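Local coordinates for protein CalS11 (Micromonospora echinospora, PDB 3TOS) that probably transfers a methyl group from S-adenosylmethionine to a hydroxyl oxygen during calicheamicin biosynthesis, as a Rossmann-like O-methyltransferase, at residues B[57-62]-B[85-90]; B[67-72]-B[182-187]; B[97-102]-B[151-156]; B[21-26]-B[47-52]. All coordinates share one frame; numbering follows the deposited sequence.

Contact 1 (B[57-62]-B[85-90]); sequences LSMDAL and GTFAAL
M59 and D60 of helix 50-65 meet T86, F87 and L90 of helix 82-94 in a buried helix-helix contact against one face of the central sheet. The segment axes come within 10.0 Å at a crossing angle of -53°, and no hydrogen bond passes between them. M59, a selenomethionine, folds back at chi2 (-52°), which carries SE to 3.8 Å from F87 CZ. The selenium lies obliquely to the ring, 4.8 Å from its centroid: a Met-aromatic contact. Nearer the backbone, M59 CB rests 3.9 Å from T86 CG2. L90 straddles D60 with its two methyls: CD1 reaches D60 CA at 3.6 Å, while CD2 lies 3.4 Å from D60 OD1. That carboxylate has its polar partners elsewhere, OD1 on Y94 OH and OD2 in a salt bridge with R64. With an alanine at L90's place both methyls are gone, and a gap would probably open beside the D60 backbone and OD1. On the sheet side, M59 touches Y187 and F87 touches L185, both on strand 183-188. Two helices packed on the same face of the sheet, before and after strand 72-76 in the chain, are characteristic of the Rossmann-like class I methyltransferase fold.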
loop_
_atom_site.group_PDB
_atom_site.type_symbol
_atom_site.label_atom_id
_atom_site.label_comp_id
_atom_site.label_asym_id
_atom_site.label_seq_id
_atom_site.Cartn_x
_atom_site.Cartn_y
_atom_site.Cartn_z
ATOM N N LEU B 57 -10.778 -18.998 -17.723
ATOM C CA LEU B 57 -10.385 -17.947 -16.841
ATOM C C LEU B 57 -8.989 -18.262 -16.269
ATOM O O LEU B 57 -8.195 -17.362 -15.998
ATOM C CB LEU B 57 -11.402 -17.765 -15.713
ATOM C CG LEU B 57 -12.786 -17.273 -16.165
ATOM C CD1 LEU B 57 -13.738 -17.365 -14.987
ATOM C CD2 LEU B 57 -12.673 -15.840 -16.705
ATOM N N SER B 58 -8.688 -19.561 -16.004
ATOM C CA SER B 58 -7.357 -19.923 -15.475
ATOM C C SER B 58 -6.265 -19.683 -16.530
ATOM O O SER B 58 -5.196 -19.137 -16.190
ATOM C CB SER B 58 -7.308 -21.393 -15.044
ATOM O OG SER B 58 -8.102 -21.522 -13.872
HETATM N N MSE B 59 -6.525 -20.019 -17.794
HETATM C CA MSE B 59 -5.545 -19.712 -18.853
HETATM C C MSE B 59 -5.300 -18.210 -18.975
HETATM O O MSE B 59 -4.143 -17.778 -19.184
HETATM C CB MSE B 59 -5.963 -20.306 -20.194
HETATM C CG MSE B 59 -6.044 -21.843 -20.226
HETATM SE SE MSE B 59 -4.461 -22.786 -19.583
HETATM C CE MSE B 59 -5.061 -23.234 -17.780
ATOM N N ASP B 60 -6.376 -17.435 -18.852
ATOM C CA ASP B 60 -6.264 -15.993 -18.883
ATOM C C ASP B 60 -5.430 -15.473 -17.704
ATOM O O ASP B 60 -4.618 -14.555 -17.877
ATOM C CB ASP B 60 -7.669 -15.334 -18.876
ATOM C CG ASP B 60 -7.602 -13.853 -18.781
ATOM O OD1 ASP B 60 -7.227 -13.247 -19.785
ATOM O OD2 ASP B 60 -7.970 -13.271 -17.746
ATOM N N ALA B 61 -5.603 -16.067 -16.518
ATOM C CA ALA B 61 -4.843 -15.640 -15.340
ATOM C C ALA B 61 -3.348 -15.948 -15.542
ATOM O O ALA B 61 -2.491 -15.108 -15.209
ATOM C CB ALA B 61 -5.350 -16.364 -14.083
ATOM N N LEU B 62 -3.018 -17.121 -16.094
ATOM C CA LEU B 62 -1.589 -17.430 -16.344
ATOM C C LEU B 62 -1.005 -16.495 -17.405
ATOM O O LEU B 62 0.104 -15.934 -17.217
ATOM C CB LEU B 62 -1.395 -18.874 -16.816
ATOM C CG LEU B 62 -1.820 -19.939 -15.784
ATOM C CD1 LEU B 62 -1.654 -21.303 -16.457
ATOM C CD2 LEU B 62 -0.936 -19.929 -14.470
ATOM N N GLY B 85 -6.323 -22.648 -28.641
ATOM C CA GLY B 85 -7.411 -21.751 -29.090
ATOM C C GLY B 85 -7.488 -20.604 -28.121
ATOM O O GLY B 85 -7.545 -19.437 -28.525
ATOM N N THR B 86 -7.546 -20.932 -26.826
ATOM C CA THR B 86 -7.657 -19.911 -25.795
ATOM C C THR B 86 -6.488 -18.890 -25.873
ATOM O O THR B 86 -6.700 -17.687 -25.887
ATOM C CB THR B 86 -7.683 -20.548 -24.404
ATOM O OG1 THR B 86 -8.748 -21.532 -24.408
ATOM C CG2 THR B 86 -7.964 -19.449 -23.373
ATOM N N PHE B 87 -5.254 -19.415 -25.902
ATOM C CA PHE B 87 -4.064 -18.546 -26.039
ATOM C C PHE B 87 -4.077 -17.697 -27.317
ATOM O O PHE B 87 -3.681 -16.528 -27.265
ATOM C CB PHE B 87 -2.782 -19.364 -25.979
ATOM C CG PHE B 87 -2.538 -20.009 -24.637
ATOM C CD1 PHE B 87 -2.847 -19.357 -23.470
ATOM C CD2 PHE B 87 -2.050 -21.316 -24.565
ATOM C CE1 PHE B 87 -2.621 -20.035 -22.172
ATOM C CE2 PHE B 87 -1.841 -21.971 -23.356
ATOM C CZ PHE B 87 -2.105 -21.333 -22.137
ATOM N N ALA B 88 -4.522 -18.276 -28.462
ATOM C CA ALA B 88 -4.560 -17.500 -29.680
ATOM C C ALA B 88 -5.485 -16.280 -29.565
ATOM O O ALA B 88 -5.147 -15.178 -30.060
ATOM C CB ALA B 88 -5.024 -18.389 -30.840
ATOM N N ALA B 89 -6.642 -16.468 -28.916
ATOM C CA ALA B 89 -7.585 -15.375 -28.757
ATOM C C ALA B 89 -7.043 -14.364 -27.742
ATOM O O ALA B 89 -7.147 -13.153 -27.944
ATOM C CB ALA B 89 -8.978 -15.909 -28.317
ATOM N N LEU B 90 -6.496 -14.855 -26.634
ATOM C CA LEU B 90 -5.967 -13.956 -25.621
ATOM C C LEU B 90 -4.768 -13.141 -26.123
ATOM O O LEU B 90 -4.586 -12.006 -25.708
ATOM C CB LEU B 90 -5.560 -14.762 -24.357
ATOM C CG LEU B 90 -6.688 -15.444 -23.564
ATOM C CD1 LEU B 90 -6.087 -16.352 -22.471
ATOM C CD2 LEU B 90 -7.638 -14.405 -22.966
#

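Contact 2 (B[67-72]-B[182-187]); sequences LDVPGV and VIALAY
V69 begins the contact by laying CG1 against A184 CB, 4.1 Å away; its carbonyl O accepts a hydrogen bond from R101 NH1. At P70 the chain presents its carbonyl to carbon atoms: P70 O lies 3.3 Å from A184 CB, with V182 CG1 also close by, and this buried oxygen has no polar partner in the model. V182 offers that methyl because CG1 is anti to its backbone N (chi1 178°). G71 passes so near segment 182-187 that its CA is 3.0 Å from V182 O. A CB would clash with that oxygen, and the positive phi (111°) would also press it against the preceding carbonyl, so the position admits no side chain. V72 enters the sheet as the first residue of strand 72-76, paired in parallel with I183. Its N donates to V182 O at 2.8 Å, the donor tilted 26° from the carbonyl plane, and V72 CG2 lies 3.5 Å from V182 O. V72 O takes two donors, A184 N at 2.8 Å through a bent bond and L185 N at 3.2 Å through a straighter one, both in the carbonyl plane. This double acceptance is consistent with a bulge-like break in strand 183-188 at A184, where the chain turns a corner. The chemistry is thus mainly backbone pairing: three bonds set the register of two central parallel strands, and small residues let the segments approach closely.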
loop_
_atom_site.group_PDB
_atom_site.type_symbol
_atom_site.label_atom_id
_atom_site.label_comp_id
_atom_site.label_asym_id
_atom_site.label_seq_id
_atom_site.Cartn_x
_atom_site.Cartn_y
_atom_site.Cartn_z
ATOM N N LEU B 67 2.577 -11.108 -19.229
ATOM C CA LEU B 67 2.492 -10.027 -20.209
ATOM C C LEU B 67 3.754 -9.139 -20.117
ATOM O O LEU B 67 4.086 -8.458 -21.088
ATOM C CB LEU B 67 1.230 -9.186 -19.948
ATOM C CG LEU B 67 -0.008 -9.957 -20.454
ATOM C CD1 LEU B 67 -1.199 -9.078 -20.155
ATOM C CD2 LEU B 67 0.018 -10.343 -21.995
ATOM N N ASP B 68 4.463 -9.148 -18.987
ATOM C CA ASP B 68 5.715 -8.386 -18.890
ATOM C C ASP B 68 6.937 -9.316 -18.888
ATOM O O ASP B 68 7.992 -8.924 -18.408
ATOM C CB ASP B 68 5.739 -7.455 -17.633
ATOM C CG ASP B 68 5.690 -8.221 -16.320
ATOM O OD1 ASP B 68 5.457 -9.472 -16.331
ATOM O OD2 ASP B 68 5.842 -7.553 -15.262
ATOM N N VAL B 69 6.805 -10.544 -19.423
ATOM C CA VAL B 69 7.932 -11.459 -19.507
ATOM C C VAL B 69 8.172 -11.762 -21.017
ATOM O O VAL B 69 7.229 -12.042 -21.748
ATOM C CB VAL B 69 7.659 -12.756 -18.750
ATOM C CG1 VAL B 69 8.869 -13.735 -18.865
ATOM C CG2 VAL B 69 7.323 -12.454 -17.266
ATOM N N PRO B 70 9.425 -11.685 -21.512
ATOM C CA PRO B 70 9.691 -11.982 -22.928
ATOM C C PRO B 70 9.494 -13.478 -23.181
ATOM O O PRO B 70 9.454 -14.289 -22.268
ATOM C CB PRO B 70 11.165 -11.566 -23.125
ATOM C CG PRO B 70 11.734 -11.480 -21.827
ATOM C CD PRO B 70 10.634 -11.258 -20.798
ATOM N N GLY B 71 9.377 -13.835 -24.430
ATOM C CA GLY B 71 9.364 -15.246 -24.812
ATOM C C GLY B 71 8.072 -15.792 -25.334
ATOM O O GLY B 71 7.125 -15.061 -25.628
ATOM N N VAL B 72 8.046 -17.094 -25.433
ATOM C CA VAL B 72 6.961 -17.866 -26.068
ATOM C C VAL B 72 6.112 -18.592 -25.040
ATOM O O VAL B 72 6.426 -18.667 -23.856
ATOM C CB VAL B 72 7.517 -18.870 -27.118
ATOM C CG1 VAL B 72 8.511 -18.157 -28.094
ATOM C CG2 VAL B 72 8.250 -20.006 -26.417
ATOM N N VAL B 182 13.115 -17.726 -25.563
ATOM C CA VAL B 182 12.902 -17.553 -24.133
ATOM C C VAL B 182 11.494 -18.139 -23.883
ATOM O O VAL B 182 10.631 -18.007 -24.734
ATOM C CB VAL B 182 12.960 -16.058 -23.686
ATOM C CG1 VAL B 182 12.689 -15.962 -22.176
ATOM C CG2 VAL B 182 14.319 -15.433 -24.015
ATOM N N ILE B 183 11.276 -18.857 -22.784
ATOM C CA ILE B 183 9.934 -19.449 -22.499
ATOM C C ILE B 183 9.289 -18.618 -21.457
ATOM O O ILE B 183 9.758 -18.565 -20.302
ATOM C CB ILE B 183 10.051 -20.921 -22.023
ATOM C CG1 ILE B 183 10.684 -21.734 -23.164
ATOM C CG2 ILE B 183 8.599 -21.500 -21.588
ATOM C CD1 ILE B 183 11.104 -23.163 -22.772
ATOM N N ALA B 184 8.212 -17.926 -21.822
ATOM C CA ALA B 184 7.446 -17.159 -20.831
ATOM C C ALA B 184 6.477 -18.011 -20.007
ATOM O O ALA B 184 6.348 -17.816 -18.794
ATOM C CB ALA B 184 6.699 -16.029 -21.507
ATOM N N LEU B 185 5.821 -18.946 -20.686
ATOM C CA LEU B 185 4.812 -19.790 -20.027
ATOM C C LEU B 185 4.959 -21.204 -20.599
ATOM O O LEU B 185 4.922 -21.405 -21.810
ATOM C CB LEU B 185 3.379 -19.231 -20.262
ATOM C CG LEU B 185 2.181 -20.109 -19.841
ATOM C CD1 LEU B 185 2.233 -20.391 -18.321
ATOM C CD2 LEU B 185 0.891 -19.411 -20.253
ATOM N N ALA B 186 5.183 -22.177 -19.725
ATOM C CA ALA B 186 5.331 -23.596 -20.087
ATOM C C ALA B 186 4.196 -24.325 -19.401
ATOM O O ALA B 186 4.146 -24.375 -18.145
ATOM C CB ALA B 186 6.658 -24.147 -19.611
ATOM N N TYR B 187 3.215 -24.794 -20.211
ATOM C CA TYR B 187 2.028 -25.475 -19.687
ATOM C C TYR B 187 2.163 -26.983 -19.841
ATOM O O TYR B 187 2.067 -27.526 -20.942
ATOM C CB TYR B 187 0.742 -24.925 -20.358
ATOM C CG TYR B 187 -0.461 -25.310 -19.516
ATOM C CD1 TYR B 187 -1.124 -26.540 -19.704
ATOM C CD2 TYR B 187 -0.918 -24.478 -18.490
ATOM C CE1 TYR B 187 -2.161 -26.932 -18.856
ATOM C CE2 TYR B 187 -1.968 -24.843 -17.662
ATOM C CZ TYR B 187 -2.572 -26.063 -17.841
ATOM O OH TYR B 187 -3.616 -26.426 -17.001
#

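Contact 3 (B[97-102]-B[151-156]); sequences YNPLRR and DFFGHV
Y97 and F152 form the aromatic part of this contact between two loops, each leading into a strand of the sheet. The pair is T-shaped: the CD1-CE1 edge of Y97 points onto one face of F152, with planes at 86° and centroids 4.8 Å apart. Y97 CE1 stands over the ring centre, and CD1 comes 3.5 Å from F152 CD1. F152 presents this face with CG anti to the backbone N (chi1 -170°). A serine in its place removes the ring face, and the Y97 edge would probably be left without its T-shaped partner. CH-pi packing follows: P99 CB lies over F153, 3.9 Å from the ring centroid and 25° off its normal, while Y97 CA meets the rim of the same ring in its plane. V156 CG2 adds a looser apolar touch to P99 CB. No hydrogen bond crosses between the loops; within 97-102, N98 OD1 accepts from L100 N at 2.9 Å, an Asx turn. Y97 OH bonds to G92 O of a neighbouring subunit, and R50 of another makes a cation-pi contact with its ring. Between the loops, then, cohesion is aromatic and apolar; polar groups pair within each loop or beyond both.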
loop_
_atom_site.group_PDB
_atom_site.type_symbol
_atom_site.label_atom_id
_atom_site.label_comp_id
_atom_site.label_asym_id
_atom_site.label_seq_id
_atom_site.Cartn_x
_atom_site.Cartn_y
_atom_site.Cartn_z
ATOM N N TYR B 97 0.616 -6.063 -30.776
ATOM C CA TYR B 97 1.870 -5.610 -31.371
ATOM C C TYR B 97 3.062 -6.512 -31.055
ATOM O O TYR B 97 4.213 -6.107 -31.246
ATOM C CB TYR B 97 2.150 -4.180 -30.933
ATOM C CG TYR B 97 1.052 -3.206 -31.294
ATOM C CD1 TYR B 97 0.564 -3.120 -32.618
ATOM C CD2 TYR B 97 0.498 -2.365 -30.324
ATOM C CE1 TYR B 97 -0.413 -2.212 -32.946
ATOM C CE2 TYR B 97 -0.491 -1.423 -30.657
ATOM C CZ TYR B 97 -0.931 -1.353 -31.974
ATOM O OH TYR B 97 -1.876 -0.409 -32.329
ATOM N N ASN B 98 2.807 -7.728 -30.557
ATOM C CA ASN B 98 3.912 -8.643 -30.221
ATOM C C ASN B 98 3.970 -9.870 -31.151
ATOM O O ASN B 98 3.335 -10.899 -30.862
ATOM C CB ASN B 98 3.858 -9.058 -28.711
ATOM C CG ASN B 98 4.983 -9.944 -28.348
ATOM O OD1 ASN B 98 5.842 -10.241 -29.197
ATOM N ND2 ASN B 98 5.089 -10.303 -27.081
ATOM N N PRO B 99 4.727 -9.756 -32.277
ATOM C CA PRO B 99 4.830 -10.840 -33.241
ATOM C C PRO B 99 5.810 -11.910 -32.749
ATOM O O PRO B 99 5.933 -12.957 -33.362
ATOM C CB PRO B 99 5.290 -10.115 -34.515
ATOM C CG PRO B 99 6.221 -8.996 -33.968
ATOM C CD PRO B 99 5.451 -8.529 -32.712
ATOM N N LEU B 100 6.476 -11.662 -31.629
ATOM C CA LEU B 100 7.412 -12.674 -31.089
ATOM C C LEU B 100 6.776 -13.653 -30.111
ATOM O O LEU B 100 7.430 -14.637 -29.733
ATOM C CB LEU B 100 8.624 -12.013 -30.420
ATOM C CG LEU B 100 9.403 -11.156 -31.421
ATOM C CD1 LEU B 100 10.689 -10.628 -30.709
ATOM C CD2 LEU B 100 9.810 -11.881 -32.735
ATOM N N ARG B 101 5.543 -13.375 -29.708
ATOM C CA ARG B 101 4.869 -14.239 -28.759
ATOM C C ARG B 101 4.350 -15.462 -29.503
ATOM O O ARG B 101 3.165 -15.549 -29.824
ATOM C CB ARG B 101 3.715 -13.551 -28.024
ATOM C CG ARG B 101 3.094 -14.439 -26.911
ATOM C CD ARG B 101 3.921 -14.460 -25.667
ATOM N NE ARG B 101 3.871 -13.172 -24.982
ATOM C CZ ARG B 101 4.659 -12.804 -23.975
ATOM N NH1 ARG B 101 5.631 -13.607 -23.496
ATOM N NH2 ARG B 101 4.459 -11.597 -23.438
ATOM N N ARG B 102 5.238 -16.383 -29.839
ATOM C CA ARG B 102 4.883 -17.627 -30.497
ATOM C C ARG B 102 4.119 -18.534 -29.532
ATOM O O ARG B 102 4.432 -18.604 -28.337
ATOM C CB ARG B 102 6.167 -18.345 -30.957
ATOM C CG ARG B 102 5.906 -19.604 -31.845
ATOM C CD ARG B 102 7.238 -20.121 -32.451
ATOM N NE ARG B 102 7.683 -19.305 -33.583
ATOM C CZ ARG B 102 8.877 -19.440 -34.147
ATOM N NH1 ARG B 102 9.757 -20.302 -33.619
ATOM N NH2 ARG B 102 9.216 -18.684 -35.223
ATOM N N ASP B 151 -5.217 -10.906 -36.927
ATOM C CA ASP B 151 -4.233 -10.343 -35.973
ATOM C C ASP B 151 -3.573 -9.112 -36.611
ATOM O O ASP B 151 -3.355 -9.070 -37.855
ATOM C CB ASP B 151 -3.148 -11.370 -35.666
ATOM C CG ASP B 151 -3.522 -12.340 -34.545
ATOM O OD1 ASP B 151 -4.374 -12.034 -33.721
ATOM O OD2 ASP B 151 -2.915 -13.395 -34.446
ATOM N N PHE B 152 -3.183 -8.140 -35.765
ATOM C CA PHE B 152 -2.390 -7.045 -36.296
ATOM C C PHE B 152 -1.156 -7.527 -37.053
ATOM O O PHE B 152 -0.741 -6.919 -38.103
ATOM C CB PHE B 152 -2.036 -6.058 -35.159
ATOM C CG PHE B 152 -1.440 -4.791 -35.631
ATOM C CD1 PHE B 152 -0.068 -4.663 -35.711
ATOM C CD2 PHE B 152 -2.244 -3.738 -36.030
ATOM C CE1 PHE B 152 0.500 -3.492 -36.208
ATOM C CE2 PHE B 152 -1.714 -2.550 -36.488
ATOM C CZ PHE B 152 -0.309 -2.410 -36.550
ATOM N N PHE B 153 -0.484 -8.519 -36.480
ATOM C CA PHE B 153 0.722 -9.099 -37.141
ATOM C C PHE B 153 0.415 -10.385 -37.924
ATOM O O PHE B 153 1.275 -11.290 -38.058
ATOM C CB PHE B 153 1.879 -9.313 -36.160
ATOM C CG PHE B 153 2.746 -8.079 -35.982
ATOM C CD1 PHE B 153 3.718 -7.759 -36.947
ATOM C CD2 PHE B 153 2.541 -7.223 -34.901
ATOM C CE1 PHE B 153 4.507 -6.619 -36.823
ATOM C CE2 PHE B 153 3.302 -6.068 -34.803
ATOM C CZ PHE B 153 4.290 -5.768 -35.788
ATOM N N GLY B 154 -0.797 -10.455 -38.477
ATOM C CA GLY B 154 -1.184 -11.636 -39.248
ATOM C C GLY B 154 -0.361 -11.927 -40.488
ATOM O O GLY B 154 -0.426 -13.029 -41.011
ATOM N N HIS B 155 0.421 -10.958 -40.941
ATOM C CA HIS B 155 1.352 -11.177 -42.054
ATOM C C HIS B 155 2.641 -11.938 -41.625
ATOM O O HIS B 155 3.424 -12.371 -42.494
ATOM C CB HIS B 155 1.738 -9.849 -42.716
ATOM C CG HIS B 155 2.292 -8.834 -41.782
ATOM N ND1 HIS B 155 1.531 -8.209 -40.805
ATOM C CD2 HIS B 155 3.528 -8.330 -41.686
ATOM C CE1 HIS B 155 2.292 -7.353 -40.149
ATOM N NE2 HIS B 155 3.505 -7.391 -40.686
ATOM N N VAL B 156 2.889 -12.080 -40.318
ATOM C CA VAL B 156 4.047 -12.825 -39.875
ATOM C C VAL B 156 3.605 -14.263 -39.625
ATOM O O VAL B 156 2.662 -14.562 -38.836
ATOM C CB VAL B 156 4.702 -12.226 -38.629
ATOM C CG1 VAL B 156 5.846 -13.103 -38.131
ATOM C CG2 VAL B 156 5.143 -10.762 -38.938
#

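Contact 4 (B[21-26]-B[47-52]); sequences ETTQRL and FLRRHQ
F47 meets L26 at the start of this contact, where the chain leading into helix 50-65 passes helix 17-31. Each residue sets a side-chain carbon against the other's carbonyl oxygen: F47 CD1 lies 3.7 Å from L26 O, and L26 CD1 is equally far from F47 O. R49, at the N-cap position of helix 50-65, carries most of the remaining contact. Its CG sits between the backbone N and the carbonyl carbon (chi1 66°), and the chain then runs extended to NE, past T22 and toward T23. R49 CB packs 4.0 Å from L26 CD1 and as far from T22 CG2. T23 OG1 comes over one face of the guanidinium, 3.1 Å above the plane and toward its rim. At 3.2 Å from R49 NE it looks like a bonding partner, but the angle is poor and there is no hydrogen bond; T23 OG1 is instead bonded to E19 O. The opposite guanidinium face is covered by Q52 CG, 3.4 Å from the plane. R49 NE forms a salt bridge with E19, and NH2 bonds to N42 OD1 of a neighbouring subunit. Q52 in turn bonds through OE1 to R82, which binds S-adenosyl-L-homocysteine. The arginine is therefore sandwiched by a hydroxyl and a methylene, while its N-H groups turn to other partners; the E19 carboxylate probably offsets its charge in these buried surroundings, tying helix 17-31 to the start of helix 50-65.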
loop_
_atom_site.group_PDB
_atom_site.type_symbol
_atom_site.label_atom_id
_atom_site.label_comp_id
_atom_site.label_asym_id
_atom_site.label_seq_id
_atom_site.Cartn_x
_atom_site.Cartn_y
_atom_site.Cartn_z
ATOM N N GLU B 21 -25.112 -34.560 -17.345
ATOM C CA GLU B 21 -26.383 -34.033 -17.919
ATOM C C GLU B 21 -26.245 -32.672 -18.523
ATOM O O GLU B 21 -26.691 -32.432 -19.673
ATOM C CB GLU B 21 -27.442 -33.993 -16.809
ATOM C CG GLU B 21 -28.847 -33.582 -17.242
ATOM C CD GLU B 21 -29.504 -34.609 -18.252
ATOM O OE1 GLU B 21 -29.074 -35.803 -18.345
ATOM O OE2 GLU B 21 -30.475 -34.232 -18.939
ATOM N N THR B 22 -25.526 -31.777 -17.821
ATOM C CA THR B 22 -25.301 -30.433 -18.379
ATOM C C THR B 22 -24.548 -30.535 -19.725
ATOM O O THR B 22 -24.934 -29.920 -20.699
ATOM C CB THR B 22 -24.515 -29.535 -17.403
ATOM O OG1 THR B 22 -25.369 -29.158 -16.331
ATOM C CG2 THR B 22 -23.999 -28.254 -18.098
ATOM N N THR B 23 -23.477 -31.330 -19.731
ATOM C CA THR B 23 -22.637 -31.473 -20.895
ATOM C C THR B 23 -23.428 -32.020 -22.071
ATOM O O THR B 23 -23.379 -31.484 -23.185
ATOM C CB THR B 23 -21.465 -32.388 -20.593
ATOM O OG1 THR B 23 -20.748 -31.882 -19.460
ATOM C CG2 THR B 23 -20.486 -32.420 -21.763
ATOM N N GLN B 24 -24.194 -33.087 -21.821
ATOM C CA GLN B 24 -24.968 -33.711 -22.898
ATOM C C GLN B 24 -26.081 -32.787 -23.379
ATOM O O GLN B 24 -26.357 -32.739 -24.581
ATOM C CB GLN B 24 -25.540 -35.057 -22.426
ATOM C CG GLN B 24 -24.431 -36.108 -22.309
ATOM C CD GLN B 24 -24.895 -37.358 -21.669
ATOM O OE1 GLN B 24 -26.013 -37.420 -21.129
ATOM N NE2 GLN B 24 -24.059 -38.393 -21.737
ATOM N N ARG B 25 -26.744 -32.098 -22.456
ATOM C CA ARG B 25 -27.788 -31.134 -22.846
ATOM C C ARG B 25 -27.229 -30.022 -23.719
ATOM O O ARG B 25 -27.838 -29.689 -24.713
ATOM C CB ARG B 25 -28.468 -30.500 -21.640
ATOM C CG ARG B 25 -29.445 -31.494 -20.933
ATOM C CD ARG B 25 -30.155 -30.706 -19.882
ATOM N NE ARG B 25 -30.970 -31.498 -19.014
ATOM C CZ ARG B 25 -31.745 -31.017 -18.032
ATOM N NH1 ARG B 25 -31.933 -29.687 -17.906
ATOM N NH2 ARG B 25 -32.336 -31.880 -17.169
ATOM N N LEU B 26 -26.131 -29.397 -23.306
ATOM C CA LEU B 26 -25.547 -28.312 -24.084
ATOM C C LEU B 26 -25.055 -28.794 -25.419
ATOM O O LEU B 26 -25.127 -28.030 -26.369
ATOM C CB LEU B 26 -24.429 -27.617 -23.318
ATOM C CG LEU B 26 -24.900 -26.829 -22.093
ATOM C CD1 LEU B 26 -23.700 -26.320 -21.318
ATOM C CD2 LEU B 26 -25.875 -25.679 -22.396
ATOM N N PHE B 47 -22.999 -22.169 -24.542
ATOM C CA PHE B 47 -22.693 -23.586 -24.443
ATOM C C PHE B 47 -21.458 -23.912 -23.603
ATOM O O PHE B 47 -21.030 -25.062 -23.519
ATOM C CB PHE B 47 -22.544 -24.146 -25.859
ATOM C CG PHE B 47 -23.649 -23.730 -26.759
ATOM C CD1 PHE B 47 -24.929 -24.295 -26.585
ATOM C CD2 PHE B 47 -23.456 -22.722 -27.721
ATOM C CE1 PHE B 47 -26.003 -23.856 -27.336
ATOM C CE2 PHE B 47 -24.548 -22.303 -28.546
ATOM C CZ PHE B 47 -25.840 -22.856 -28.316
ATOM N N LEU B 48 -20.908 -22.878 -22.988
ATOM C CA LEU B 48 -19.638 -22.940 -22.259
ATOM C C LEU B 48 -19.961 -23.063 -20.754
ATOM O O LEU B 48 -20.257 -22.053 -20.096
ATOM C CB LEU B 48 -18.789 -21.672 -22.580
ATOM C CG LEU B 48 -17.391 -21.604 -21.876
ATOM C CD1 LEU B 48 -16.452 -22.588 -22.473
ATOM C CD2 LEU B 48 -16.869 -20.123 -22.005
ATOM N N ARG B 49 -19.929 -24.295 -20.222
ATOM C CA ARG B 49 -20.395 -24.549 -18.858
ATOM C C ARG B 49 -19.306 -24.160 -17.857
ATOM O O ARG B 49 -18.132 -24.000 -18.232
ATOM C CB ARG B 49 -20.750 -26.041 -18.696
ATOM C CG ARG B 49 -19.575 -26.965 -18.796
ATOM C CD ARG B 49 -20.054 -28.397 -18.798
ATOM N NE ARG B 49 -18.956 -29.354 -18.784
ATOM C CZ ARG B 49 -18.228 -29.715 -19.842
ATOM N NH1 ARG B 49 -18.412 -29.138 -21.049
ATOM N NH2 ARG B 49 -17.270 -30.642 -19.654
ATOM N N ARG B 50 -19.703 -24.070 -16.597
ATOM C CA ARG B 50 -18.834 -23.634 -15.497
ATOM C C ARG B 50 -17.464 -24.289 -15.599
ATOM O O ARG B 50 -16.455 -23.606 -15.513
ATOM C CB ARG B 50 -19.462 -24.075 -14.148
ATOM C CG ARG B 50 -18.614 -23.637 -12.927
ATOM C CD ARG B 50 -18.984 -24.409 -11.640
ATOM N NE ARG B 50 -18.999 -25.871 -11.811
ATOM C CZ ARG B 50 -17.907 -26.637 -11.796
ATOM N NH1 ARG B 50 -16.699 -26.085 -11.586
ATOM N NH2 ARG B 50 -18.032 -27.956 -11.978
ATOM N N HIS B 51 -17.401 -25.619 -15.710
ATOM C CA HIS B 51 -16.119 -26.311 -15.642
ATOM C C HIS B 51 -15.165 -25.806 -16.753
ATOM O O HIS B 51 -13.942 -25.597 -16.522
ATOM C CB HIS B 51 -16.304 -27.836 -15.814
ATOM C CG HIS B 51 -15.009 -28.577 -15.817
ATOM N ND1 HIS B 51 -14.281 -28.770 -14.656
ATOM C CD2 HIS B 51 -14.272 -29.105 -16.832
ATOM C CE1 HIS B 51 -13.185 -29.444 -14.946
ATOM N NE2 HIS B 51 -13.140 -29.635 -16.259
ATOM N N GLN B 52 -15.715 -25.614 -17.968
ATOM C CA GLN B 52 -14.893 -25.117 -19.101
ATOM C C GLN B 52 -14.611 -23.625 -18.998
ATOM O O GLN B 52 -13.524 -23.162 -19.355
ATOM C CB GLN B 52 -15.549 -25.493 -20.469
ATOM C CG GLN B 52 -15.621 -27.037 -20.692
ATOM C CD GLN B 52 -14.244 -27.685 -20.785
ATOM O OE1 GLN B 52 -13.217 -27.003 -20.903
ATOM N NE2 GLN B 52 -14.205 -28.977 -20.692
#

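Overall arrangement
Contacts 1 and 2 are layered on each other: the M59 CE methyl of contact 1 lies 3.5 Å from Y187 CE2 on strand 183-188. Y187 OH continues the line by bonding to D216, which binds sodium and glutamate. Contact 2 also packs on contact 3, where V72 CB comes 3.3 Å from R102 O. Contact 4 shares helix 50-65 with contact 1, their centres about 19 Å apart, and does not touch it. The M59 side chain is about 7 Å from S-adenosyl-L-homocysteine and that of R49 about 8 Å from glutamate, whereas contact 3, centred about 33 Å from contact 4, lies away from the ligand sites.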